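PDB 2ZUX: rhamnogalacturonan endolyase YesW from Bacillus subtilis, which cleaves rhamnogalacturonan of plant cell-wall pectin by endo-type elimination, splitting rhamnosyl-galacturonic acid bonds and releasing unsaturated oligosaccharides. Local coordinates for residues Met196-Ala199 and Asp200-Asp204; Val233-Ser237 and Thr238-Leu242; Ser313-Gly316 and Asn317-Phe320; Ile341-Gly344 and Ser345-Val348; Val546-Leu549 and Gly550-Gln554. All blocks are in the same frame, centred on the assembly; numbering follows the deposited sequence.

Contact 1. Residues Met196-Ala199 and Asp200-Asp204; sequences MKTA and DGTKD. With RAM (alpha-L-rhamnopyranose), chain P.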
loop_
_atom_site.group_PDB
_atom_site.type_symbol
_atom_site.label_atom_id
_atom_site.label_comp_id
_atom_site.label_asym_id
_atom_site.label_seq_id
_atom_site.Cartn_x
_atom_site.Cartn_y
_atom_site.Cartn_z
ATOM N N MET A 196 -8.101 -4.428 12.318
ATOM C CA MET A 196 -7.628 -5.741 11.883
ATOM C C MET A 196 -8.385 -6.825 12.622
ATOM O O MET A 196 -9.065 -6.564 13.616
ATOM C CB MET A 196 -6.115 -5.892 12.116
ATOM C CG MET A 196 -5.707 -5.897 13.579
ATOM S SD MET A 196 -3.942 -5.607 13.754
ATOM C CE MET A 196 -3.953 -3.843 13.765
ATOM N N LYS A 197 -8.235 -8.050 12.132
ATOM C CA LYS A 197 -8.784 -9.231 12.779
ATOM C C LYS A 197 -7.995 -9.537 14.049
ATOM O O LYS A 197 -6.769 -9.492 14.059
ATOM C CB LYS A 197 -8.732 -10.404 11.799
ATOM C CG LYS A 197 -9.372 -11.690 12.290
ATOM C CD LYS A 197 -9.490 -12.652 11.110
ATOM C CE LYS A 197 -10.207 -13.941 11.468
ATOM N NZ LYS A 197 -9.365 -14.820 12.330
ATOM N N THR A 198 -8.726 -9.807 15.126
ATOM C CA THR A 198 -8.147 -10.053 16.448
ATOM C C THR A 198 -8.798 -11.303 17.028
ATOM O O THR A 198 -9.672 -11.909 16.405
ATOM C CB THR A 198 -8.395 -8.848 17.379
ATOM O OG1 THR A 198 -9.807 -8.655 17.499
ATOM C CG2 THR A 198 -7.745 -7.579 16.817
ATOM N N ALA A 199 -8.379 -11.686 18.226
ATOM C CA ALA A 199 -8.888 -12.893 18.849
ATOM C C ALA A 199 -8.840 -12.763 20.359
ATOM O O ALA A 199 -8.298 -11.794 20.900
ATOM C CB ALA A 199 -8.075 -14.099 18.397
ATOM N N ASP A 200 -9.395 -13.752 21.048
ATOM C CA ASP A 200 -9.186 -13.857 22.487
ATOM C C ASP A 200 -7.687 -13.813 22.726
ATOM O O ASP A 200 -6.913 -14.491 22.044
ATOM C CB ASP A 200 -9.723 -15.191 23.003
ATOM C CG ASP A 200 -11.229 -15.284 22.924
ATOM O OD1 ASP A 200 -11.911 -14.332 23.354
ATOM O OD2 ASP A 200 -11.720 -16.319 22.422
ATOM N N GLY A 201 -7.262 -12.995 23.675
ATOM C CA GLY A 201 -5.849 -12.921 23.987
ATOM C C GLY A 201 -5.098 -11.813 23.279
ATOM O O GLY A 201 -3.960 -11.543 23.622
ATOM N N THR A 202 -5.703 -11.185 22.274
ATOM C CA THR A 202 -5.101 -10.000 21.673
ATOM C C THR A 202 -4.991 -8.930 22.759
ATOM O O THR A 202 -5.949 -8.704 23.499
ATOM C CB THR A 202 -5.950 -9.482 20.502
ATOM O OG1 THR A 202 -5.919 -10.440 19.432
ATOM C CG2 THR A 202 -5.433 -8.120 19.999
ATOM N N LYS A 203 -3.823 -8.298 22.856
ATOM C CA LYS A 203 -3.574 -7.277 23.868
ATOM C C LYS A 203 -3.410 -5.923 23.185
ATOM O O LYS A 203 -2.551 -5.759 22.304
ATOM C CB LYS A 203 -2.326 -7.648 24.672
ATOM C CG LYS A 203 -2.088 -6.783 25.906
ATOM C CD LYS A 203 -1.104 -7.426 26.893
ATOM C CE LYS A 203 0.266 -7.680 26.271
ATOM N NZ LYS A 203 1.018 -6.434 25.937
ATOM N N ASP A 204 -4.230 -4.956 23.585
ATOM C CA ASP A 204 -4.194 -3.645 22.956
ATOM C C ASP A 204 -2.988 -2.835 23.431
ATOM O O ASP A 204 -2.194 -3.309 24.263
ATOM C CB ASP A 204 -5.554 -2.917 23.057
ATOM C CG ASP A 204 -5.805 -2.220 24.400
ATOM O OD1 ASP A 204 -4.918 -2.150 25.270
ATOM O OD2 ASP A 204 -6.938 -1.717 24.554
HETATM C C1 RAM P . -2.527 -13.506 28.981
HETATM C C2 RAM P . -2.701 -13.909 27.517
HETATM C C3 RAM P . -2.452 -12.705 26.609
HETATM C C4 RAM P . -1.083 -12.098 26.900
HETATM C C5 RAM P . -0.968 -11.770 28.391
HETATM C C6 RAM P . 0.420 -11.255 28.764
HETATM O O1 RAM P . -3.551 -12.608 29.360
HETATM O O2 RAM P . -1.795 -14.950 27.217
HETATM O O3 RAM P . -2.538 -13.065 25.248
HETATM O O4 RAM P . -0.932 -10.930 26.124
HETATM O O5 RAM P . -1.249 -12.916 29.185
#

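Contact 2. Residues Val233-Ser237 and Thr238-Leu242; sequences VFQGS and TGKEL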
loop_
_atom_site.group_PDB
_atom_site.type_symbol
_atom_site.label_atom_id
_atom_site.label_comp_id
_atom_site.label_asym_id
_atom_site.label_seq_id
_atom_site.Cartn_x
_atom_site.Cartn_y
_atom_site.Cartn_z
ATOM N N VAL A 233 -11.346 -2.184 15.944
ATOM C CA VAL A 233 -10.825 -0.878 15.569
ATOM C C VAL A 233 -10.083 -0.336 16.790
ATOM O O VAL A 233 -10.663 -0.234 17.881
ATOM C CB VAL A 233 -11.945 0.096 15.152
ATOM C CG1 VAL A 233 -11.371 1.450 14.754
ATOM C CG2 VAL A 233 -12.775 -0.484 14.016
ATOM N N PHE A 234 -8.805 -0.007 16.608
ATOM C CA PHE A 234 -7.947 0.528 17.658
ATOM C C PHE A 234 -7.708 2.012 17.412
ATOM O O PHE A 234 -7.551 2.449 16.266
ATOM C CB PHE A 234 -6.578 -0.163 17.655
ATOM C CG PHE A 234 -6.608 -1.647 17.951
ATOM C CD1 PHE A 234 -6.552 -2.111 19.262
ATOM C CD2 PHE A 234 -6.629 -2.574 16.913
ATOM C CE1 PHE A 234 -6.534 -3.475 19.540
ATOM C CE2 PHE A 234 -6.618 -3.937 17.181
ATOM C CZ PHE A 234 -6.571 -4.393 18.495
ATOM N N GLN A 235 -7.632 2.780 18.494
ATOM C CA GLN A 235 -7.302 4.195 18.426
ATOM C C GLN A 235 -5.875 4.353 17.911
ATOM O O GLN A 235 -4.959 3.705 18.407
ATOM C CB GLN A 235 -7.448 4.817 19.818
ATOM C CG GLN A 235 -7.262 6.322 19.852
ATOM C CD GLN A 235 -7.596 6.907 21.205
ATOM O OE1 GLN A 235 -7.171 6.396 22.241
ATOM N NE2 GLN A 235 -8.366 7.984 21.203
ATOM N N GLY A 236 -5.689 5.201 16.903
ATOM C CA GLY A 236 -4.379 5.343 16.280
ATOM C C GLY A 236 -3.285 5.876 17.185
ATOM O O GLY A 236 -2.131 5.478 17.066
ATOM N N SER A 237 -3.644 6.797 18.079
ATOM C CA SER A 237 -2.649 7.474 18.914
ATOM C C SER A 237 -2.148 6.621 20.078
ATOM O O SER A 237 -1.039 6.831 20.556
ATOM C CB SER A 237 -3.217 8.785 19.446
ATOM O OG SER A 237 -4.367 8.535 20.224
ATOM N N THR A 238 -2.964 5.665 20.519
ATOM C CA THR A 238 -2.722 4.920 21.760
ATOM C C THR A 238 -2.737 3.406 21.583
ATOM O O THR A 238 -2.266 2.677 22.457
ATOM C CB THR A 238 -3.819 5.198 22.776
ATOM O OG1 THR A 238 -5.073 4.815 22.197
ATOM C CG2 THR A 238 -3.832 6.676 23.205
ATOM N N GLY A 239 -3.324 2.925 20.485
ATOM C CA GLY A 239 -3.485 1.487 20.285
ATOM C C GLY A 239 -4.579 0.905 21.167
ATOM O O GLY A 239 -4.693 -0.311 21.289
ATOM N N LYS A 240 -5.373 1.767 21.796
ATOM C CA LYS A 240 -6.448 1.317 22.680
ATOM C C LYS A 240 -7.606 0.753 21.861
ATOM O O LYS A 240 -7.976 1.314 20.832
ATOM C CB LYS A 240 -6.931 2.484 23.552
ATOM C CG LYS A 240 -8.014 2.126 24.562
ATOM C CD LYS A 240 -8.465 3.355 25.341
ATOM C CE LYS A 240 -9.149 4.384 24.443
ATOM N NZ LYS A 240 -9.643 5.568 25.218
ATOM N N GLU A 241 -8.176 -0.353 22.331
ATOM C CA GLU A 241 -9.377 -0.915 21.721
ATOM C C GLU A 241 -10.512 0.114 21.766
ATOM O O GLU A 241 -10.841 0.630 22.842
ATOM C CB GLU A 241 -9.801 -2.171 22.485
ATOM C CG GLU A 241 -11.107 -2.803 22.004
ATOM C CD GLU A 241 -11.666 -3.803 22.988
ATOM O OE1 GLU A 241 -11.552 -3.575 24.212
ATOM O OE2 GLU A 241 -12.236 -4.819 22.549
ATOM N N LEU A 242 -11.099 0.424 20.613
ATOM C CA LEU A 242 -12.278 1.294 20.565
ATOM C C LEU A 242 -13.568 0.488 20.497
ATOM O O LEU A 242 -14.500 0.724 21.265
ATOM C CB LEU A 242 -12.203 2.272 19.389
ATOM C CG LEU A 242 -11.119 3.350 19.473
ATOM C CD1 LEU A 242 -11.035 4.136 18.170
ATOM C CD2 LEU A 242 -11.369 4.297 20.663
HETATM O O HOH W 1 -7.265 7.139 24.907
#

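Contact 3. Residues Ser313-Gly316 and Asn317-Phe320; sequences SKSG and NEAF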
loop_
_atom_site.group_PDB
_atom_site.type_symbol
_atom_site.label_atom_id
_atom_site.label_comp_id
_atom_site.label_asym_id
_atom_site.label_seq_id
_atom_site.Cartn_x
_atom_site.Cartn_y
_atom_site.Cartn_z
ATOM N N SER A 313 -21.002 -18.706 -1.966
ATOM C CA SER A 313 -21.723 -19.952 -1.688
ATOM C C SER A 313 -23.238 -19.779 -1.750
ATOM O O SER A 313 -23.974 -20.765 -1.716
ATOM C CB SER A 313 -21.296 -20.544 -0.341
ATOM O OG SER A 313 -21.851 -19.827 0.746
ATOM N N LYS A 314 -23.695 -18.532 -1.839
ATOM C CA LYS A 314 -25.108 -18.212 -2.043
ATOM C C LYS A 314 -25.498 -18.436 -3.496
ATOM O O LYS A 314 -24.740 -18.098 -4.410
ATOM C CB LYS A 314 -25.380 -16.756 -1.674
ATOM C CG LYS A 314 -25.981 -16.514 -0.297
ATOM C CD LYS A 314 -25.121 -17.024 0.843
ATOM C CE LYS A 314 -25.721 -18.270 1.469
ATOM N NZ LYS A 314 -25.227 -18.471 2.858
ATOM N N SER A 315 -26.690 -18.992 -3.701
ATOM C CA SER A 315 -27.215 -19.221 -5.047
ATOM C C SER A 315 -27.186 -17.949 -5.889
ATOM O O SER A 315 -27.667 -16.896 -5.465
ATOM C CB SER A 315 -28.629 -19.800 -4.984
ATOM O OG SER A 315 -28.597 -21.135 -4.515
ATOM N N GLY A 316 -26.594 -18.057 -7.076
ATOM C CA GLY A 316 -26.448 -16.924 -7.977
ATOM C C GLY A 316 -25.051 -16.325 -7.970
ATOM O O GLY A 316 -24.694 -15.577 -8.877
ATOM N N ASN A 317 -24.260 -16.658 -6.947
ATOM C CA ASN A 317 -22.929 -16.063 -6.777
ATOM C C ASN A 317 -21.768 -17.012 -7.082
ATOM O O ASN A 317 -20.610 -16.680 -6.813
ATOM C CB ASN A 317 -22.770 -15.494 -5.361
ATOM C CG ASN A 317 -23.565 -14.217 -5.138
ATOM O OD1 ASN A 317 -23.853 -13.465 -6.075
ATOM N ND2 ASN A 317 -23.905 -13.954 -3.882
ATOM N N GLU A 318 -22.073 -18.172 -7.658
ATOM C CA GLU A 318 -21.087 -19.224 -7.920
ATOM C C GLU A 318 -19.879 -18.759 -8.742
ATOM O O GLU A 318 -18.769 -19.265 -8.558
ATOM C CB GLU A 318 -21.751 -20.424 -8.615
ATOM C CG GLU A 318 -22.826 -21.159 -7.800
ATOM C CD GLU A 318 -24.201 -20.489 -7.839
ATOM O OE1 GLU A 318 -24.382 -19.501 -8.582
ATOM O OE2 GLU A 318 -25.114 -20.970 -7.126
ATOM N N ALA A 319 -20.093 -17.799 -9.643
ATOM C CA ALA A 319 -19.024 -17.302 -10.512
ATOM C C ALA A 319 -17.956 -16.526 -9.747
ATOM O O ALA A 319 -16.867 -16.285 -10.274
ATOM C CB ALA A 319 -19.596 -16.433 -11.616
ATOM N N PHE A 320 -18.282 -16.128 -8.518
ATOM C CA PHE A 320 -17.392 -15.288 -7.710
ATOM C C PHE A 320 -16.524 -16.100 -6.748
ATOM O O PHE A 320 -15.885 -15.550 -5.849
ATOM C CB PHE A 320 -18.206 -14.187 -7.019
ATOM C CG PHE A 320 -19.012 -13.377 -7.987
ATOM C CD1 PHE A 320 -18.383 -12.518 -8.881
ATOM C CD2 PHE A 320 -20.395 -13.521 -8.057
ATOM C CE1 PHE A 320 -19.118 -11.790 -9.809
ATOM C CE2 PHE A 320 -21.141 -12.793 -8.985
ATOM C CZ PHE A 320 -20.496 -11.935 -9.866
HETATM O O HOH W 2 -22.522 -16.193 -10.374
#

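Contact 4. Residues Ile341-Gly344 and Ser345-Val348; sequences IIFG and SMAV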
loop_
_atom_site.group_PDB
_atom_site.type_symbol
_atom_site.label_atom_id
_atom_site.label_comp_id
_atom_site.label_asym_id
_atom_site.label_seq_id
_atom_site.Cartn_x
_atom_site.Cartn_y
_atom_site.Cartn_z
ATOM N N ILE A 341 -14.321 -2.872 -6.067
ATOM C CA ILE A 341 -13.233 -3.721 -5.594
ATOM C C ILE A 341 -12.798 -4.641 -6.732
ATOM O O ILE A 341 -13.618 -5.387 -7.274
ATOM C CB ILE A 341 -13.684 -4.565 -4.385
ATOM C CG1 ILE A 341 -14.162 -3.664 -3.236
ATOM C CG2 ILE A 341 -12.555 -5.487 -3.920
ATOM C CD1 ILE A 341 -15.160 -4.322 -2.300
ATOM N N ILE A 342 -11.517 -4.568 -7.095
ATOM C CA ILE A 342 -10.939 -5.466 -8.086
ATOM C C ILE A 342 -10.326 -6.628 -7.311
ATOM O O ILE A 342 -9.280 -6.483 -6.664
ATOM C CB ILE A 342 -9.885 -4.759 -8.976
ATOM C CG1 ILE A 342 -10.489 -3.548 -9.710
ATOM C CG2 ILE A 342 -9.272 -5.743 -9.978
ATOM C CD1 ILE A 342 -11.712 -3.869 -10.559
ATOM N N PHE A 343 -11.010 -7.763 -7.338
ATOM C CA PHE A 343 -10.656 -8.914 -6.522
ATOM C C PHE A 343 -10.088 -9.988 -7.452
ATOM O O PHE A 343 -10.757 -10.967 -7.793
ATOM C CB PHE A 343 -11.907 -9.410 -5.784
ATOM C CG PHE A 343 -11.627 -10.353 -4.643
ATOM C CD1 PHE A 343 -11.324 -9.864 -3.370
ATOM C CD2 PHE A 343 -11.681 -11.731 -4.831
ATOM C CE1 PHE A 343 -11.069 -10.738 -2.310
ATOM C CE2 PHE A 343 -11.438 -12.593 -3.774
ATOM C CZ PHE A 343 -11.122 -12.096 -2.514
ATOM N N GLY A 344 -8.847 -9.787 -7.892
ATOM C CA GLY A 344 -8.229 -10.704 -8.843
ATOM C C GLY A 344 -8.978 -10.687 -10.160
ATOM O O GLY A 344 -9.051 -9.650 -10.822
ATOM N N SER A 345 -9.533 -11.840 -10.536
ATOM C CA SER A 345 -10.226 -11.996 -11.814
ATOM C C SER A 345 -11.692 -11.583 -11.763
ATOM O O SER A 345 -12.400 -11.661 -12.771
ATOM C CB SER A 345 -10.112 -13.445 -12.282
ATOM O OG SER A 345 -8.760 -13.757 -12.571
ATOM N N MET A 346 -12.155 -11.156 -10.596
ATOM C CA MET A 346 -13.535 -10.691 -10.474
ATOM C C MET A 346 -13.588 -9.268 -9.922
ATOM O O MET A 346 -12.571 -8.722 -9.476
ATOM C CB MET A 346 -14.353 -11.656 -9.610
ATOM C CG MET A 346 -14.049 -11.548 -8.138
ATOM S SD MET A 346 -14.783 -12.890 -7.212
ATOM C CE MET A 346 -15.281 -12.059 -5.697
ATOM N N ALA A 347 -14.771 -8.669 -9.964
ATOM C CA ALA A 347 -14.956 -7.335 -9.416
ATOM C C ALA A 347 -16.269 -7.294 -8.670
ATOM O O ALA A 347 -17.232 -7.988 -9.047
ATOM C CB ALA A 347 -14.929 -6.288 -10.500
ATOM N N VAL A 348 -16.293 -6.488 -7.609
ATOM C CA VAL A 348 -17.444 -6.346 -6.731
ATOM C C VAL A 348 -17.822 -4.874 -6.698
ATOM O O VAL A 348 -16.960 -4.009 -6.542
ATOM C CB VAL A 348 -17.112 -6.856 -5.309
ATOM C CG1 VAL A 348 -18.310 -6.707 -4.360
ATOM C CG2 VAL A 348 -16.649 -8.304 -5.365
#

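Contact 5. Residues Val546-Leu549 and Gly550-Gln554; sequences VYRL and GIAWQ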
loop_
_atom_site.group_PDB
_atom_site.type_symbol
_atom_site.label_atom_id
_atom_site.label_comp_id
_atom_site.label_asym_id
_atom_site.label_seq_id
_atom_site.Cartn_x
_atom_site.Cartn_y
_atom_site.Cartn_z
ATOM N N VAL A 546 -7.003 6.806 -5.793
ATOM C CA VAL A 546 -6.609 5.400 -5.987
ATOM C C VAL A 546 -5.242 5.123 -5.346
ATOM O O VAL A 546 -5.035 4.061 -4.729
ATOM C CB VAL A 546 -6.617 5.012 -7.497
ATOM C CG1 VAL A 546 -5.989 3.647 -7.730
ATOM C CG2 VAL A 546 -8.038 5.021 -8.018
ATOM N N TYR A 547 -4.311 6.063 -5.483
ATOM C CA TYR A 547 -2.996 5.898 -4.880
ATOM C C TYR A 547 -3.103 5.781 -3.362
ATOM O O TYR A 547 -2.491 4.899 -2.754
ATOM C CB TYR A 547 -2.073 7.053 -5.269
ATOM C CG TYR A 547 -0.644 6.856 -4.811
ATOM C CD1 TYR A 547 0.317 6.348 -5.670
ATOM C CD2 TYR A 547 -0.269 7.185 -3.512
ATOM C CE1 TYR A 547 1.634 6.156 -5.241
ATOM C CE2 TYR A 547 1.029 7.003 -3.072
ATOM C CZ TYR A 547 1.970 6.502 -3.938
ATOM O OH TYR A 547 3.251 6.342 -3.470
ATOM N N ARG A 548 -3.862 6.678 -2.737
ATOM C CA ARG A 548 -3.969 6.668 -1.274
ATOM C C ARG A 548 -4.505 5.333 -0.782
ATOM O O ARG A 548 -4.064 4.796 0.242
ATOM C CB ARG A 548 -4.865 7.812 -0.781
ATOM C CG ARG A 548 -5.100 7.838 0.735
ATOM C CD ARG A 548 -3.779 8.034 1.443
ATOM N NE ARG A 548 -3.820 7.935 2.908
ATOM C CZ ARG A 548 -3.606 6.816 3.601
ATOM N NH1 ARG A 548 -3.433 5.650 2.978
ATOM N NH2 ARG A 548 -3.611 6.858 4.930
ATOM N N LEU A 549 -5.483 4.803 -1.505
ATOM C CA LEU A 549 -6.055 3.509 -1.151
ATOM C C LEU A 549 -5.055 2.378 -1.370
ATOM O O LEU A 549 -5.044 1.423 -0.600
ATOM C CB LEU A 549 -7.369 3.253 -1.901
ATOM C CG LEU A 549 -8.446 4.315 -1.634
ATOM C CD1 LEU A 549 -9.704 3.978 -2.419
ATOM C CD2 LEU A 549 -8.761 4.446 -0.153
ATOM N N GLY A 550 -4.223 2.497 -2.404
ATOM C CA GLY A 550 -3.128 1.547 -2.631
ATOM C C GLY A 550 -2.131 1.488 -1.484
ATOM O O GLY A 550 -1.645 0.405 -1.125
ATOM N N ILE A 551 -1.851 2.635 -0.876
ATOM C CA ILE A 551 -0.948 2.643 0.274
ATOM C C ILE A 551 -1.608 1.900 1.437
ATOM O O ILE A 551 -0.952 1.116 2.125
ATOM C CB ILE A 551 -0.514 4.071 0.662
ATOM C CG1 ILE A 551 0.204 4.747 -0.516
ATOM C CG2 ILE A 551 0.364 4.037 1.912
ATOM C CD1 ILE A 551 1.308 3.919 -1.178
ATOM N N ALA A 552 -2.913 2.090 1.620
ATOM C CA ALA A 552 -3.608 1.366 2.680
ATOM C C ALA A 552 -3.555 -0.154 2.494
ATOM O O ALA A 552 -3.407 -0.869 3.477
ATOM C CB ALA A 552 -5.050 1.850 2.826
ATOM N N TRP A 553 -3.669 -0.648 1.255
ATOM C CA TRP A 553 -3.602 -2.099 1.049
ATOM C C TRP A 553 -2.216 -2.633 0.696
ATOM O O TRP A 553 -2.070 -3.837 0.478
ATOM C CB TRP A 553 -4.679 -2.653 0.083
ATOM C CG TRP A 553 -4.778 -2.053 -1.303
ATOM C CD1 TRP A 553 -5.871 -1.401 -1.804
ATOM C CD2 TRP A 553 -3.819 -2.111 -2.388
ATOM N NE1 TRP A 553 -5.650 -1.034 -3.100
ATOM C CE2 TRP A 553 -4.395 -1.433 -3.482
ATOM C CE3 TRP A 553 -2.516 -2.630 -2.526
ATOM C CZ2 TRP A 553 -3.737 -1.277 -4.706
ATOM C CZ3 TRP A 553 -1.854 -2.457 -3.744
ATOM C CH2 TRP A 553 -2.472 -1.780 -4.811
ATOM N N GLN A 554 -1.195 -1.775 0.672
ATOM C CA GLN A 554 0.125 -2.257 0.258
ATOM C C GLN A 554 0.597 -3.460 1.078
ATOM O O GLN A 554 1.165 -4.413 0.527
ATOM C CB GLN A 554 1.185 -1.156 0.286
ATOM C CG GLN A 554 2.473 -1.598 -0.404
ATOM C CD GLN A 554 3.452 -0.460 -0.555
ATOM O OE1 GLN A 554 4.573 -0.510 -0.037
ATOM N NE2 GLN A 554 3.032 0.593 -1.252
#

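Contact 1. Residues Met196-Ala199 and Asp200-Asp204
A199 and T202 close a tight turn in the loop that follows strand 193-198. D200 opens the run of residues that leaves the strand; its carboxylate turns off to Y230 OH and the backbone N of N212, which hold OD1. G201 follows with positive phi, a backbone shape in which a CB would be jammed against the preceding carbonyl oxygen, so glycine suits the place. Its own O accepts a hydrogen bond of 2.6 Å from O3 of a bound rhamnose, probably at one of the sites that lie away from the active site and may form a carbohydrate-binding region. A199 to T202 is a type II beta turn: T202 N donates to A199 O at 3.0 Å, from 41° above the carbonyl plane. T202 then answers with its side chain. OG1 lies beside its own backbone N, chi1 -67°, and from there takes the N-H of A199 at 3.0 Å and 162°, while L168 O is its partner outside the turn. The same torsion leaves CG2 against T198 CG2, 4.0 Å away, where the two threonine side chains cross at about a right angle. With a valine in place of T202, the buried N-H of A199 is likely to lose its acceptor and L168 O its partner. K203 points away from the strand and lays its CE 3.5 Å from rhamnose O4, and D204 rests its side chain on F234.

Contact 2. Residues Val233-Ser237 and Thr238-Leu242
Q235 and T238 meet side chain to side chain across the turn of a beta hairpin. The Q235 chain can be followed outward: CB lies 3.4 Å from T238 OG1 and also faces L242 CD2, CG stays beside the same hydroxyl, and CD brings the amide in from there. With CG anti to the backbone N, chi1 -174°, and the rest extended, the chain passes obliquely across the threonine side chain. At its tip OE1 accepts the hydroxyl proton of T238 OG1 at 2.6 Å, from 18° off the amide carbonyl plane, and takes a second hydrogen bond from a water that in turn accepts from K240 NZ. T238 OG1 works both ways, since it also accepts from K240 N at 3.1 Å; this is an ST turn, and it ties the glutamine to the bend. G239 N gives 2.8 Å to Q235 O, with G239 at positive phi. Beyond the turn the strands pair: Q235 N donates to K240 O at 2.8 Å and 167°, L242 N to V233 O, and F234 stands opposite E241 in a non-hydrogen-bonded pair. The F234 ring has K240 C at its edge, with G239 O approaching CD1 obliquely at 3.3 Å. The hairpin joins strands 230-235 and 241-246, with strand 193-198 lying against F234 through T198 and F299 of strand 293-300 touching V233 and L242.

Contact 3. Residues Ser313-Gly316 and Asn317-Phe320
N317 N donates to K314 O at 3.0 Å and 153°, closing a type II beta turn that runs from K314 to N317. G316 takes its third position at phi 102°, where a CB would press on the preceding carbonyl oxygen. The carboxylate of E318 reaches back to the same glycine with both oxygens: OE1 lies 3.0 Å and OE2 3.3 Å from G316 N, each a weak hydrogen bond, so the hold is a loose one. A bend in the glutamate chain at chi2, 82°, folds the carboxylate back so that OE2 also comes to 3.4 Å from S315 CA. The loop belongs to the link between strand 303-311 and strand 329-331, on the outside of the protein, and after N317 it coils into a short 3-10 segment in which F320 N donates to N317 O. A water spans the junction, giving a proton to G316 O at 2.7 Å and accepting from A319 N. N317 lies beside the K314 end of the turn: its CB is 3.4 Å from K314 O, its ND2 faces K314 CB at 3.9 Å, and that amide nitrogen donates to D311 O. Replaced by alanine, N317 is likely to leave D311 O without that N-H donor, and the turn without its side-chain link to the end of strand 303-311.

Contact 4. Residues Ile341-Gly344 and Ser345-Val348
M346 carries its sulfur beside the ring of F343 in a Met-aromatic contact, approaching obliquely: SD is 5.2 Å from the ring centroid, 62° off the normal. The two side chains lie side by side and point the same way, so the thioether runs along the phenyl. CG lies 3.4 Å from F343 O, SD passes CD2, and the terminal CE comes nearest the ring, 3.7 Å from F343 CD2. To do this the methionine puts CG between its own backbone N and carbonyl carbon, chi1 75°, while F343 has its ring anti to the backbone N. Both residues flank a type II' turn, F343 to M346, with G344 at positive phi; the bond from M346 N to F343 O comes in well above the carbonyl plane, whereas F343 N reaches M346 O at 2.8 Å. This is a two-residue beta hairpin in a four-stranded antiparallel sheet of the propeller domain, joining strands 340-343 and 346-348. Farther along, I341 and V348 exchange backbone bonds, I341 N to V348 O at 2.9 Å and 170°, and their side chains share the face of F343 and M346. From the adjoining sheet, L294 packs on F343, M346 and V348, and W308 on I341 and V348. On the other face, I342 CD1 meets A347 CB at 4.0 Å, beside Y356. At the bend, S345 OG hydrogen-bonds G361 O.

Contact 5. Residues Val546-Leu549 and Gly550-Gln554
V546 O and G550 N form the shortest of the backbone bonds here, 2.9 Å, and the next three follow the same i to i+4 step: I551 N to Y547 O, A552 N to R548 O and W553 N to L549 O. Two polar side chains reach out from this ladder. R548 NH2 makes a salt bridge to E6, and Y547 OH is hydrogen-bonded to E513 and to D506 N, so the phenol and the NH2 of the guanidinium have partners. R548 leaves with CG anti to its N and bends at chi2, 62°, which brings NH1 back along the helix, 4.0 Å from I551 CB, with A552 N at the edge of the guanidinium plane. Y547 and I551 pack one turn apart: ring atom CE2 meets I551 CG1 at 3.5 Å, with CD1 of the isoleucine close behind, the approach oblique to the ring. W553 folds back over the preceding turn. Its CG stands between its own N and carbonyl carbon, chi1 55°, and the indole therefore presents a face to the backbone, with L549 O 3.2 Å from CD1 and G550 CA 3.3 Å above the ring plane, toward the rim. L549 packs on I330 and Y184. All this is one short, fully buried alpha-helix, 547-553, near the middle of a largely beta chain; just beyond it comes N555, a calcium ligand.

Overall arrangement
All five contacts are local, each a turn or helix of one continuous run. Contacts 1, 4 and 5 are buried; contact 2 is partly so, and contact 3 lies on the surface. Contacts 1 and 2 share one four-stranded sheet and touch, D204 OD2 bonding E241 N at 2.9 Å; contact 1 alone carries a sugar. Contacts 3 and 4 also touch, F320 O packing on M346 SD, but their chemistry differs: carboxylate and water bonds outside, isoleucine, phenylalanine and methionine packing inside. Contact 5, nearest the chain's centre, is alpha-helical, whereas the others centre on turns, and its nearest atoms stay about 7 Å from contact 4.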